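Long-range contacts in IMC sub-compartment protein ISP3 (Toxoplasma gondii, PDB 4CHJ), which is a pleckstrin homology-fold protein of the parasite's inner membrane complex and probably takes part in daughter-cell formation during division by endodyogeny: residues M48-P53 against R122-S127; N37-Y42 against I64-N69; L84-A89 against F115-S120. All coordinates share one frame; numbering follows the deposited sequence.

Contact 1: M48-P53 against R122-S127; sequences MEVLFP and RAIAFS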
ATOM      1  N   MET A  48       4.964   2.295  -9.033  1.00 53.99           N
ATOM      2  CA  MET A  48       4.855   3.124  -7.827  1.00 53.55           C
ATOM      3  C   MET A  48       6.255   3.333  -7.223  1.00 54.65           C
ATOM      4  O   MET A  48       7.265   2.991  -7.852  1.00 53.86           O
ATOM      5  CB  MET A  48       3.924   2.464  -6.818  1.00 53.66           C
ATOM      6  CG  MET A  48       3.983   0.945  -6.852  1.00 55.69           C
ATOM      7  SD  MET A  48       5.561   0.306  -6.249  1.00 54.51           S
ATOM      8  CE  MET A  48       5.436   0.800  -4.525  1.00 53.67           C
ATOM      9  N   GLU A  49       6.315   3.937  -6.039  1.00 52.56           N
ATOM     10  CA  GLU A  49       7.594   4.158  -5.340  1.00 48.19           C
ATOM     11  C   GLU A  49       7.573   3.574  -3.948  1.00 50.44           C
ATOM     12  O   GLU A  49       6.610   3.753  -3.207  1.00 49.73           O
ATOM     13  CB  GLU A  49       7.874   5.648  -5.198  1.00 48.88           C
ATOM     14  CG  GLU A  49       8.290   6.339  -6.464  1.00 52.33           C
ATOM     15  CD  GLU A  49       8.331   7.837  -6.288  1.00 56.66           C
ATOM     16  OE1 GLU A  49       7.880   8.328  -5.224  1.00 62.95           O
ATOM     17  OE2 GLU A  49       8.834   8.522  -7.201  1.00 64.48           O
ATOM     18  N   VAL A  50       8.691   2.980  -3.553  1.00 53.83           N
ATOM     19  CA  VAL A  50       8.870   2.535  -2.185  1.00 48.28           C
ATOM     20  C   VAL A  50       9.715   3.551  -1.426  1.00 53.46           C
ATOM     21  O   VAL A  50      10.837   3.852  -1.819  1.00 50.98           O
ATOM     22  CB  VAL A  50       9.580   1.176  -2.135  1.00 50.52           C
ATOM     23  CG1 VAL A  50       9.906   0.795  -0.701  1.00 57.57           C
ATOM     24  CG2 VAL A  50       8.727   0.111  -2.799  1.00 51.39           C
ATOM     25  N   LEU A  51       9.156   4.089  -0.348  1.00 50.32           N
ATOM     26  CA  LEU A  51       9.864   5.014   0.527  1.00 52.27           C
ATOM     27  C   LEU A  51      10.834   4.303   1.457  1.00 45.39           C
ATOM     28  O   LEU A  51      10.597   3.170   1.860  1.00 45.90           O
ATOM     29  CB  LEU A  51       8.877   5.837   1.350  1.00 61.04           C
ATOM     30  CG  LEU A  51       7.857   6.654   0.564  1.00 69.50           C
ATOM     31  CD1 LEU A  51       7.335   7.801   1.411  1.00 68.81           C
ATOM     32  CD2 LEU A  51       8.470   7.167  -0.727  1.00 75.01           C
ATOM     33  N   PHE A  52      11.911   4.986   1.817  1.00 43.89           N
ATOM     34  CA  PHE A  52      12.885   4.432   2.746  1.00 36.74           C
ATOM     35  C   PHE A  52      13.151   5.400   3.884  1.00 33.24           C
ATOM     36  O   PHE A  52      13.036   6.607   3.723  1.00 35.87           O
ATOM     37  CB  PHE A  52      14.178   4.064   2.023  1.00 40.43           C
ATOM     38  CG  PHE A  52      14.010   2.961   1.029  1.00 37.63           C
ATOM     39  CD1 PHE A  52      13.915   1.650   1.445  1.00 42.81           C
ATOM     40  CD2 PHE A  52      13.924   3.237  -0.319  1.00 44.03           C
ATOM     41  CE1 PHE A  52      13.750   0.630   0.535  1.00 44.73           C
ATOM     42  CE2 PHE A  52      13.760   2.223  -1.237  1.00 47.75           C
ATOM     43  CZ  PHE A  52      13.671   0.916  -0.809  1.00 45.07           C
ATOM     44  N   PRO A  53      13.613   4.868   5.006  1.00 36.07           N
ATOM     45  CA  PRO A  53      13.812   5.658   6.224  1.00 37.06           C
ATOM     46  C   PRO A  53      14.809   6.799   6.035  1.00 37.05           C
ATOM     47  O   PRO A  53      14.604   7.863   6.607  1.00 45.47           O
ATOM     48  CB  PRO A  53      14.356   4.629   7.215  1.00 36.85           C
ATOM     49  CG  PRO A  53      13.808   3.331   6.740  1.00 33.35           C
ATOM     50  CD  PRO A  53      13.799   3.428   5.244  1.00 35.95           C
ATOM     51  N   ARG A 122       7.774  -5.159  10.454  1.00 50.10           N
ATOM     52  CA  ARG A 122       8.224  -3.937   9.788  1.00 54.22           C
ATOM     53  C   ARG A 122       7.147  -3.125   9.061  1.00 57.67           C
ATOM     54  O   ARG A 122       6.114  -3.649   8.655  1.00 48.95           O
ATOM     55  CB  ARG A 122       9.389  -4.232   8.847  1.00 63.67           C
ATOM     56  CG  ARG A 122      10.618  -4.738   9.571  1.00 71.06           C
ATOM     57  CD  ARG A 122      11.898  -4.376   8.850  1.00 80.30           C
ATOM     58  NE  ARG A 122      12.454  -3.119   9.333  1.00 90.03           N
ATOM     59  CZ  ARG A 122      13.752  -2.884   9.462  1.00 88.73           C
ATOM     60  NH1 ARG A 122      14.626  -3.826   9.152  1.00 91.81           N
ATOM     61  NH2 ARG A 122      14.176  -1.709   9.902  1.00 90.16           N
ATOM     62  N   ALA A 123       7.428  -1.840   8.891  1.00 52.31           N
ATOM     63  CA  ALA A 123       6.532  -0.911   8.225  1.00 55.63           C
ATOM     64  C   ALA A 123       7.108  -0.478   6.889  1.00 47.75           C
ATOM     65  O   ALA A 123       8.289  -0.200   6.778  1.00 49.48           O
ATOM     66  CB  ALA A 123       6.272   0.295   9.101  1.00 54.28           C
ATOM     67  N   ILE A 124       6.265  -0.451   5.870  1.00 49.60           N
ATOM     68  CA  ILE A 124       6.708  -0.147   4.526  1.00 48.25           C
ATOM     69  C   ILE A 124       5.848   0.968   4.030  1.00 46.93           C
ATOM     70  O   ILE A 124       4.675   1.043   4.379  1.00 47.03           O
ATOM     71  CB  ILE A 124       6.520  -1.350   3.602  1.00 49.71           C
ATOM     72  CG1 ILE A 124       7.101  -2.613   4.283  1.00 54.88           C
ATOM     73  CG2 ILE A 124       7.168  -1.076   2.246  1.00 51.76           C
ATOM     74  CD1 ILE A 124       6.878  -3.899   3.518  1.00 53.98           C
ATOM     75  N   ALA A 125       6.420   1.850   3.235  1.00 42.91           N
ATOM     76  CA  ALA A 125       5.657   2.926   2.669  1.00 43.02           C
ATOM     77  C   ALA A 125       5.756   2.864   1.169  1.00 49.14           C
ATOM     78  O   ALA A 125       6.878   2.808   0.613  1.00 39.51           O
ATOM     79  CB  ALA A 125       6.155   4.268   3.180  1.00 41.14           C
ATOM     80  N   PHE A 126       4.573   2.822   0.525  1.00 42.47           N
ATOM     81  CA  PHE A 126       4.425   3.015  -0.926  1.00 42.23           C
ATOM     82  C   PHE A 126       3.861   4.413  -1.195  1.00 43.95           C
ATOM     83  O   PHE A 126       2.977   4.871  -0.496  1.00 49.04           O
ATOM     84  CB  PHE A 126       3.445   1.979  -1.498  1.00 39.62           C
ATOM     85  CG  PHE A 126       3.973   0.565  -1.507  1.00 41.69           C
ATOM     86  CD1 PHE A 126       5.289   0.280  -1.146  1.00 40.74           C
ATOM     87  CD2 PHE A 126       3.158  -0.478  -1.900  1.00 41.42           C
ATOM     88  CE1 PHE A 126       5.767  -1.017  -1.175  1.00 45.45           C
ATOM     89  CE2 PHE A 126       3.635  -1.773  -1.944  1.00 42.57           C
ATOM     90  CZ  PHE A 126       4.948  -2.041  -1.585  1.00 44.81           C
ATOM     91  N   SER A 127       4.391   5.065  -2.216  1.00 44.42           N
ATOM     92  CA  SER A 127       3.877   6.319  -2.706  1.00 48.03           C
ATOM     93  C   SER A 127       3.306   6.122  -4.119  1.00 47.07           C
ATOM     94  O   SER A 127       3.956   5.530  -4.994  1.00 44.23           O
ATOM     95  CB  SER A 127       4.984   7.363  -2.745  1.00 48.91           C
ATOM     96  OG  SER A 127       4.469   8.612  -3.174  1.00 51.22           O
TER

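Contact 2: N37-Y42 against I64-N69; sequences NWMNRY and IDRPKN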
ATOM      1  N   ASN A  37     -10.464   0.038 -11.942  1.00 54.52           N
ATOM      2  CA  ASN A  37      -9.330   0.471 -12.773  1.00 62.67           C
ATOM      3  C   ASN A  37      -7.956   0.271 -12.069  1.00 58.03           C
ATOM      4  O   ASN A  37      -7.069  -0.406 -12.587  1.00 58.22           O
ATOM      5  CB  ASN A  37      -9.492   1.939 -13.158  1.00 65.24           C
ATOM      6  CG  ASN A  37      -8.350   2.435 -14.035  1.00 79.75           C
ATOM      7  OD1 ASN A  37      -8.115   1.903 -15.123  1.00 92.64           O
ATOM      8  ND2 ASN A  37      -7.615   3.439 -13.551  1.00 80.22           N
ATOM      9  N   TRP A  38      -7.798   0.872 -10.894  1.00 49.68           N
ATOM     10  CA  TRP A  38      -6.647   0.606 -10.069  1.00 48.46           C
ATOM     11  C   TRP A  38      -6.335  -0.906 -10.078  1.00 49.55           C
ATOM     12  O   TRP A  38      -5.239  -1.332 -10.489  1.00 47.94           O
ATOM     13  CB  TRP A  38      -6.879   1.131  -8.647  1.00 53.15           C
ATOM     14  CG  TRP A  38      -5.660   1.048  -7.813  1.00 53.74           C
ATOM     15  CD1 TRP A  38      -4.625   1.935  -7.782  1.00 55.49           C
ATOM     16  CD2 TRP A  38      -5.298  -0.022  -6.971  1.00 51.71           C
ATOM     17  NE1 TRP A  38      -3.645   1.487  -6.953  1.00 56.36           N
ATOM     18  CE2 TRP A  38      -4.029   0.276  -6.443  1.00 58.93           C
ATOM     19  CE3 TRP A  38      -5.929  -1.207  -6.589  1.00 56.57           C
ATOM     20  CZ2 TRP A  38      -3.385  -0.562  -5.538  1.00 56.35           C
ATOM     21  CZ3 TRP A  38      -5.289  -2.040  -5.707  1.00 57.52           C
ATOM     22  CH2 TRP A  38      -4.023  -1.716  -5.189  1.00 60.15           C
ATOM     23  N   MET A  39      -7.316  -1.722  -9.727  1.00 49.45           N
ATOM     24  CA  MET A  39      -7.078  -3.149  -9.560  1.00 49.93           C
ATOM     25  C   MET A  39      -6.582  -3.814 -10.839  1.00 49.68           C
ATOM     26  O   MET A  39      -5.725  -4.687 -10.795  1.00 61.85           O
ATOM     27  CB  MET A  39      -8.344  -3.844  -9.071  1.00 51.77           C
ATOM     28  CG  MET A  39      -8.126  -5.285  -8.651  1.00 59.99           C
ATOM     29  SD  MET A  39      -7.201  -5.421  -7.114  1.00 66.96           S
ATOM     30  CE  MET A  39      -6.754  -7.151  -7.162  1.00 70.38           C
ATOM     31  N   ASN A  40      -7.131  -3.408 -11.975  1.00 59.01           N
ATOM     32  CA  ASN A  40      -6.741  -3.975 -13.268  1.00 61.43           C
ATOM     33  C   ASN A  40      -5.326  -3.645 -13.641  1.00 53.61           C
ATOM     34  O   ASN A  40      -4.570  -4.521 -14.045  1.00 57.46           O
ATOM     35  CB  ASN A  40      -7.668  -3.475 -14.379  1.00 69.82           C
ATOM     36  CG  ASN A  40      -8.925  -4.312 -14.496  1.00 84.93           C
ATOM     37  OD1 ASN A  40      -8.869  -5.555 -14.451  1.00 87.02           O
ATOM     38  ND2 ASN A  40     -10.075  -3.645 -14.608  1.00 84.36           N
ATOM     39  N   ARG A  41      -4.982  -2.365 -13.536  1.00 48.79           N
ATOM     40  CA  ARG A  41      -3.601  -1.909 -13.728  1.00 52.86           C
ATOM     41  C   ARG A  41      -2.538  -2.656 -12.934  1.00 52.49           C
ATOM     42  O   ARG A  41      -1.511  -3.082 -13.494  1.00 54.57           O
ATOM     43  CB  ARG A  41      -3.501  -0.436 -13.415  1.00 51.32           C
ATOM     44  CG  ARG A  41      -4.040   0.391 -14.542  1.00 55.62           C
ATOM     45  CD  ARG A  41      -3.631   1.824 -14.417  1.00 59.72           C
ATOM     46  NE  ARG A  41      -4.449   2.512 -13.430  1.00 66.15           N
ATOM     47  CZ  ARG A  41      -3.970   3.152 -12.372  1.00 60.72           C
ATOM     48  NH1 ARG A  41      -2.660   3.193 -12.137  1.00 62.74           N
ATOM     49  NH2 ARG A  41      -4.807   3.787 -11.566  1.00 59.31           N
ATOM     50  N   TYR A  42      -2.767  -2.819 -11.636  1.00 56.60           N
ATOM     51  CA  TYR A  42      -1.726  -3.383 -10.758  1.00 53.12           C
ATOM     52  C   TYR A  42      -1.706  -4.906 -10.770  1.00 56.86           C
ATOM     53  O   TYR A  42      -0.663  -5.523 -10.520  1.00 59.52           O
ATOM     54  CB  TYR A  42      -1.850  -2.812  -9.338  1.00 52.42           C
ATOM     55  CG  TYR A  42      -1.260  -1.408  -9.274  1.00 58.17           C
ATOM     56  CD1 TYR A  42       0.126  -1.218  -9.236  1.00 58.54           C
ATOM     57  CD2 TYR A  42      -2.071  -0.278  -9.394  1.00 54.51           C
ATOM     58  CE1 TYR A  42       0.678   0.054  -9.255  1.00 53.45           C
ATOM     59  CE2 TYR A  42      -1.522   1.003  -9.408  1.00 58.58           C
ATOM     60  CZ  TYR A  42      -0.146   1.159  -9.343  1.00 52.86           C
ATOM     61  OH  TYR A  42       0.399   2.418  -9.350  1.00 52.57           O
ATOM     62  N   ILE A  64       0.082  -7.328  -8.509  1.00 57.30           N
ATOM     63  CA  ILE A  64      -0.743  -8.032  -7.549  1.00 57.50           C
ATOM     64  C   ILE A  64      -1.254  -9.318  -8.187  1.00 64.39           C
ATOM     65  O   ILE A  64      -1.843  -9.291  -9.270  1.00 75.66           O
ATOM     66  CB  ILE A  64      -1.923  -7.152  -7.056  1.00 60.35           C
ATOM     67  CG1 ILE A  64      -1.406  -5.772  -6.602  1.00 61.58           C
ATOM     68  CG2 ILE A  64      -2.658  -7.843  -5.915  1.00 64.06           C
ATOM     69  CD1 ILE A  64      -2.456  -4.858  -5.983  1.00 59.84           C
ATOM     70  N   ASP A  65      -1.025 -10.443  -7.520  1.00 66.30           N
ATOM     71  CA  ASP A  65      -1.685 -11.679  -7.901  1.00 67.89           C
ATOM     72  C   ASP A  65      -2.621 -12.074  -6.768  1.00 71.36           C
ATOM     73  O   ASP A  65      -2.184 -12.605  -5.750  1.00 72.59           O
ATOM     74  CB  ASP A  65      -0.652 -12.778  -8.144  1.00 72.59           C
ATOM     75  CG  ASP A  65      -1.276 -14.068  -8.632  1.00 83.11           C
ATOM     76  OD1 ASP A  65      -2.187 -14.582  -7.952  1.00 77.20           O
ATOM     77  OD2 ASP A  65      -0.855 -14.570  -9.693  1.00 86.34           O
ATOM     78  N   ARG A  66      -3.899 -11.792  -6.975  1.00 74.25           N
ATOM     79  CA  ARG A  66      -4.920 -12.128  -6.012  1.00 78.78           C
ATOM     80  C   ARG A  66      -5.049 -13.630  -5.814  1.00 80.33           C
ATOM     81  O   ARG A  66      -5.202 -14.079  -4.680  1.00 71.13           O
ATOM     82  CB  ARG A  66      -6.260 -11.511  -6.410  1.00 83.71           C
ATOM     83  CG  ARG A  66      -6.401 -10.055  -6.001  1.00 89.19           C
ATOM     84  CD  ARG A  66      -7.854  -9.616  -5.992  1.00 95.34           C
ATOM     85  NE  ARG A  66      -8.304  -9.244  -4.654  1.00107.91           N
ATOM     86  CZ  ARG A  66      -9.428  -8.584  -4.403  1.00103.72           C
ATOM     87  NH1 ARG A  66     -10.221  -8.219  -5.399  1.00 97.98           N
ATOM     88  NH2 ARG A  66      -9.761  -8.286  -3.155  1.00111.98           N
ATOM     89  N   PRO A  67      -4.984 -14.426  -6.881  1.00 77.03           N
ATOM     90  CA  PRO A  67      -5.162 -15.866  -6.616  1.00 80.69           C
ATOM     91  C   PRO A  67      -4.051 -16.430  -5.744  1.00 78.27           C
ATOM     92  O   PRO A  67      -4.314 -17.263  -4.879  1.00 78.94           O
ATOM     93  CB  PRO A  67      -5.104 -16.509  -8.008  1.00 82.83           C
ATOM     94  CG  PRO A  67      -5.572 -15.456  -8.935  1.00 83.14           C
ATOM     95  CD  PRO A  67      -4.834 -14.274  -8.412  1.00 83.93           C
ATOM     96  N   LYS A  68      -2.822 -15.990  -5.982  1.00 76.13           N
ATOM     97  CA  LYS A  68      -1.670 -16.533  -5.277  1.00 81.13           C
ATOM     98  C   LYS A  68      -1.425 -15.873  -3.919  1.00 73.96           C
ATOM     99  O   LYS A  68      -0.459 -16.192  -3.240  1.00 65.31           O
ATOM    100  CB  LYS A  68      -0.422 -16.410  -6.149  1.00 84.80           C
ATOM    101  CG  LYS A  68      -0.538 -17.090  -7.500  1.00 88.07           C
ATOM    102  CD  LYS A  68       0.276 -18.369  -7.539  1.00 93.17           C
ATOM    103  CE  LYS A  68       1.316 -18.334  -8.644  1.00100.68           C
ATOM    104  NZ  LYS A  68       2.359 -19.387  -8.477  1.00111.15           N
ATOM    105  N   ASN A  69      -2.289 -14.935  -3.548  1.00 71.09           N
ATOM    106  CA  ASN A  69      -2.105 -14.133  -2.345  1.00 73.87           C
ATOM    107  C   ASN A  69      -0.679 -13.600  -2.169  1.00 71.62           C
ATOM    108  O   ASN A  69      -0.113 -13.628  -1.063  1.00 70.45           O
ATOM    109  CB  ASN A  69      -2.573 -14.910  -1.103  1.00 85.95           C
ATOM    110  CG  ASN A  69      -3.616 -14.140  -0.284  1.00 98.14           C
ATOM    111  OD1 ASN A  69      -4.559 -13.541  -0.837  1.00 89.18           O
ATOM    112  ND2 ASN A  69      -3.459 -14.160   1.042  1.00 92.79           N
TER

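Contact 3: L84-A89 against F115-S120; sequences LDDIAA and FRLASS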
ATOM      1  N   LEU A  84      -0.011 -11.480   0.921  1.00 57.72           N
ATOM      2  CA  LEU A  84      -1.219 -10.751   1.276  1.00 55.14           C
ATOM      3  C   LEU A  84      -1.677 -11.178   2.658  1.00 54.78           C
ATOM      4  O   LEU A  84      -2.208 -10.384   3.429  1.00 54.57           O
ATOM      5  CB  LEU A  84      -2.309 -10.979   0.234  1.00 56.70           C
ATOM      6  CG  LEU A  84      -1.918 -10.561  -1.185  1.00 56.88           C
ATOM      7  CD1 LEU A  84      -3.132 -10.526  -2.096  1.00 64.85           C
ATOM      8  CD2 LEU A  84      -1.208  -9.218  -1.181  1.00 53.29           C
ATOM      9  N   ASP A  85      -1.441 -12.446   2.958  1.00 50.54           N
ATOM     10  CA  ASP A  85      -1.761 -13.020   4.251  1.00 53.28           C
ATOM     11  C   ASP A  85      -0.948 -12.303   5.313  1.00 56.53           C
ATOM     12  O   ASP A  85      -1.408 -12.081   6.426  1.00 60.05           O
ATOM     13  CB  ASP A  85      -1.464 -14.524   4.268  1.00 56.02           C
ATOM     14  CG  ASP A  85      -0.342 -14.916   3.319  1.00 68.72           C
ATOM     15  OD1 ASP A  85      -0.543 -14.847   2.089  1.00 71.53           O
ATOM     16  OD2 ASP A  85       0.742 -15.296   3.806  1.00 61.97           O
ATOM     17  N   ASP A  86       0.283 -11.968   4.956  1.00 56.55           N
ATOM     18  CA  ASP A  86       1.203 -11.292   5.864  1.00 63.10           C
ATOM     19  C   ASP A  86       0.749  -9.916   6.360  1.00 60.44           C
ATOM     20  O   ASP A  86       1.041  -9.546   7.489  1.00 67.33           O
ATOM     21  CB  ASP A  86       2.605 -11.200   5.261  1.00 64.58           C
ATOM     22  CG  ASP A  86       3.691 -11.264   6.315  1.00 70.84           C
ATOM     23  OD1 ASP A  86       3.403 -11.721   7.438  1.00 64.87           O
ATOM     24  OD2 ASP A  86       4.832 -10.858   6.022  1.00 72.42           O
ATOM     25  N   ILE A  87       0.024  -9.169   5.532  1.00 55.95           N
ATOM     26  CA  ILE A  87      -0.284  -7.782   5.857  1.00 52.27           C
ATOM     27  C   ILE A  87      -1.073  -7.703   7.149  1.00 51.40           C
ATOM     28  O   ILE A  87      -2.090  -8.363   7.299  1.00 49.56           O
ATOM     29  CB  ILE A  87      -1.149  -7.143   4.757  1.00 56.56           C
ATOM     30  CG1 ILE A  87      -0.631  -7.522   3.368  1.00 57.76           C
ATOM     31  CG2 ILE A  87      -1.224  -5.638   4.937  1.00 62.84           C
ATOM     32  CD1 ILE A  87       0.446  -6.607   2.834  1.00 60.49           C
ATOM     33  N   ALA A  88      -0.618  -6.864   8.071  1.00 51.77           N
ATOM     34  CA  ALA A  88      -1.259  -6.765   9.375  1.00 50.41           C
ATOM     35  C   ALA A  88      -1.943  -5.430   9.635  1.00 51.08           C
ATOM     36  O   ALA A  88      -2.919  -5.360  10.374  1.00 49.49           O
ATOM     37  CB  ALA A  88      -0.249  -7.058  10.471  1.00 52.23           C
ATOM     38  N   ALA A  89      -1.421  -4.369   9.035  1.00 50.65           N
ATOM     39  CA  ALA A  89      -1.972  -3.043   9.257  1.00 51.01           C
ATOM     40  C   ALA A  89      -1.776  -2.118   8.070  1.00 48.46           C
ATOM     41  O   ALA A  89      -0.860  -2.291   7.278  1.00 49.59           O
ATOM     42  CB  ALA A  89      -1.370  -2.427  10.508  1.00 51.99           C
ATOM     43  N   PHE A 115       2.215   0.453   5.567  1.00 35.57           N
ATOM     44  CA  PHE A 115       1.590  -0.760   6.052  1.00 43.62           C
ATOM     45  C   PHE A 115       2.614  -1.605   6.770  1.00 46.60           C
ATOM     46  O   PHE A 115       3.821  -1.419   6.616  1.00 46.04           O
ATOM     47  CB  PHE A 115       0.896  -1.544   4.931  1.00 40.01           C
ATOM     48  CG  PHE A 115       1.805  -1.963   3.814  1.00 37.86           C
ATOM     49  CD1 PHE A 115       2.203  -1.050   2.868  1.00 36.27           C
ATOM     50  CD2 PHE A 115       2.218  -3.285   3.686  1.00 41.20           C
ATOM     51  CE1 PHE A 115       3.024  -1.397   1.835  1.00 34.89           C
ATOM     52  CE2 PHE A 115       3.083  -3.649   2.665  1.00 42.47           C
ATOM     53  CZ  PHE A 115       3.464  -2.705   1.716  1.00 42.29           C
ATOM     54  N   ARG A 116       2.131  -2.465   7.644  1.00 52.10           N
ATOM     55  CA  ARG A 116       3.010  -3.254   8.449  1.00 47.57           C
ATOM     56  C   ARG A 116       2.820  -4.745   8.158  1.00 49.24           C
ATOM     57  O   ARG A 116       1.682  -5.218   7.982  1.00 44.93           O
ATOM     58  CB  ARG A 116       2.749  -2.953   9.908  1.00 51.04           C
ATOM     59  CG  ARG A 116       3.771  -3.581  10.837  1.00 64.40           C
ATOM     60  CD  ARG A 116       3.446  -3.238  12.269  1.00 64.62           C
ATOM     61  NE  ARG A 116       3.295  -1.791  12.425  1.00 73.61           N
ATOM     62  CZ  ARG A 116       2.157  -1.180  12.754  1.00 71.46           C
ATOM     63  NH1 ARG A 116       1.055  -1.885  12.987  1.00 71.23           N
ATOM     64  NH2 ARG A 116       2.135   0.143  12.887  1.00 76.36           N
ATOM     65  N   LEU A 117       3.942  -5.470   8.113  1.00 49.39           N
ATOM     66  CA  LEU A 117       3.950  -6.914   7.943  1.00 42.31           C
ATOM     67  C   LEU A 117       4.047  -7.649   9.293  1.00 42.93           C
ATOM     68  O   LEU A 117       4.850  -7.285  10.157  1.00 45.39           O
ATOM     69  CB  LEU A 117       5.130  -7.315   7.082  1.00 50.28           C
ATOM     70  CG  LEU A 117       5.246  -6.664   5.701  1.00 53.21           C
ATOM     71  CD1 LEU A 117       6.489  -7.180   5.008  1.00 59.49           C
ATOM     72  CD2 LEU A 117       4.028  -6.933   4.848  1.00 55.25           C
ATOM     73  N   ALA A 118       3.264  -8.722   9.423  1.00 41.12           N
ATOM     74  CA  ALA A 118       3.150  -9.509  10.641  1.00 45.98           C
ATOM     75  C   ALA A 118       4.426 -10.268  10.923  1.00 51.36           C
ATOM     76  O   ALA A 118       4.800 -10.454  12.090  1.00 55.72           O
ATOM     77  CB  ALA A 118       1.996 -10.498  10.507  1.00 46.90           C
ATOM     78  N   SER A 119       5.074 -10.722   9.852  1.00 53.85           N
ATOM     79  CA  SER A 119       6.216 -11.636   9.943  1.00 60.95           C
ATOM     80  C   SER A 119       7.457 -10.921  10.422  1.00 58.52           C
ATOM     81  O   SER A 119       8.185 -11.420  11.276  1.00 58.79           O
ATOM     82  CB  SER A 119       6.519 -12.222   8.569  1.00 64.25           C
ATOM     83  OG  SER A 119       6.845 -11.181   7.652  1.00 61.22           O
ATOM     84  N   SER A 120       7.734  -9.779   9.801  1.00 58.11           N
ATOM     85  CA  SER A 120       8.887  -8.967  10.146  1.00 54.15           C
ATOM     86  C   SER A 120       8.576  -7.968  11.242  1.00 43.94           C
ATOM     87  O   SER A 120       9.479  -7.459  11.879  1.00 48.26           O
ATOM     88  CB  SER A 120       9.384  -8.216   8.920  1.00 54.56           C
ATOM     89  OG  SER A 120       8.367  -7.412   8.391  1.00 59.38           O
TER

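Contact 1: M48-P53 against R122-S127
Glu49 and Ser127 face each other as an antiparallel hydrogen-bonded pair, and each backbone satisfies the other. Glu49 N gives its hydrogen to Ser127 O at 3.0 Å, and Ser127 N returns one to Glu49 O at 2.8 Å with an N-H...O angle of 169°; both donors lie in the plane of the carbonyl they meet. Two residues on, Leu51 N reaches Ala125 O at 2.8 Å, tilted 30° from the carbonyl plane. Between these bonds sits the non-hydrogen-bonded pair Val50 and Phe126. Its backbone polar groups turn to the flanking strands, Val50 to Ile58 and Phe126 to Val113. The Glu49 carboxylate finds its salt bridge with Arg57, while Ser127 OG stays 4.0 Å from Glu49 OE1.

On the face carrying Val50 and Phe126, Met48 curls back and lays its CE over one face of the Phe126 ring, 3.5 Å from the ring centroid in a CH-pi contact; SD stands farther off above the same face, a Met-aromatic contact. Val50 lies alongside Phe126, pointing the same way, with CG2 3.6 Å from CE1 of the ring. On the other face Leu51 CB rests against Ala125 CB at 3.6 Å.

The pair joins the first and last strands of the pleckstrin homology sheet, linking 57-65, 70-75 and 78-83 on one flank to 113-117 and 87-91. Between the two strands the polar bonding is all main chain, while Met48, Val50 and Phe126 form an apolar face toward the buried interior, where Phe137 of helix 131-149 meets the Phe126 ring.

Contact 2: N37-Y42 against I64-N69
Ile64 sets its CD1 methyl against the Trp38 indole and the base of Tyr42, two aromatic residues one helical turn apart. Its side chain crosses that of Trp38 at about a right angle, and CD1 comes obliquely to the six-membered end of the indole, 3.6 Å from Trp38 CH2. The same methyl lies 4.0 Å from Tyr42 CB, so it meets the root of the tyrosine and not its ring. With CG1 of Ile64 anti to its own carbonyl carbon (chi1 -50°) and CD1 extended beyond it, the branch reaches the helix.

The tyrosine ring itself turns away from Ile64 and onto its helical neighbour: Tyr42 CD2 lies 3.4 Å above one face of the Trp38 ring, offset toward the rim. Its hydroxyl is hydrogen-bonded to Thr47 O, which ties down the far end of the ring. Met39 reaches toward Arg66, but the placing of its methyl there is doubtful.

A single backbone bond joins the segments, Ile64 N to Tyr42 O at 2.8 Å. It is nearly straight at the hydrogen (163°), yet the donor stands above the carbonyl plane. Helix 32-44 thus packs against the end of strand 57-65, and helix 131-149 joins them, with Asp133 and Cys136 on Trp38 and Phe140 on Ile64. The chemistry is mainly hydrophobic, with one main-chain bond linking strand and helix.

Contact 3: L84-A89 against F115-S120
Arg116 O is approached by two successive amides across the strands: Ala88 N bonds to it at 2.8 Å, nearly along the C=O axis, and Ala89 N adds a weak bond at 3.4 Å. The return bond runs from Arg116 N to Ala89 O at 3.0 Å, with the donor above the carbonyl plane.

Where the strands splay into their loops, Asp86 takes over. Its backbone O accepts from Ala118 N, and its carboxylate grips Ser119: OG donates to the syn lone pair of Asp86 OD2 at 2.6 Å, while Ser119 N makes a weak, bent bond to OD1. A chi1 of 61° sets the serine OG between its own N and carbonyl carbon, from where it reaches the acid.

Ile87 and Phe115, both buried, meet at a slant, CD1 of the isoleucine standing 3.9 Å from ring atom CD2, and Met71 packs against both. The partly exposed Leu117 touches the same methyl through CD2.

With Ala88 and Ala89 both opposite Arg116, this is a classic beta bulge, here in an antiparallel strand pair of the pleckstrin homology fold.

From the N terminus, helix 32-44 opens contact 2, and strand 46-51 opens contact 1 just after it. Contact 2 closes first, at the end of strand 57-65, so the two cross along the chain; Met48 packs against Tyr42 where they meet. Contact 3 opens after strand 78-83 and closes at strand 113-117, nested in the long loop that contact 1 shuts at strand 123-127. The pairing of 123-127 with 113-117, with Ile124 N probably bonded to Phe115 O, joins contacts 1 and 3 across the sheet. Contacts 2 and 3 follow in series, probably hydrogen-bonded through Asn69 to Leu84 and Asp85, while contact 2 brings the first helix, 32-44, onto strand 57-65.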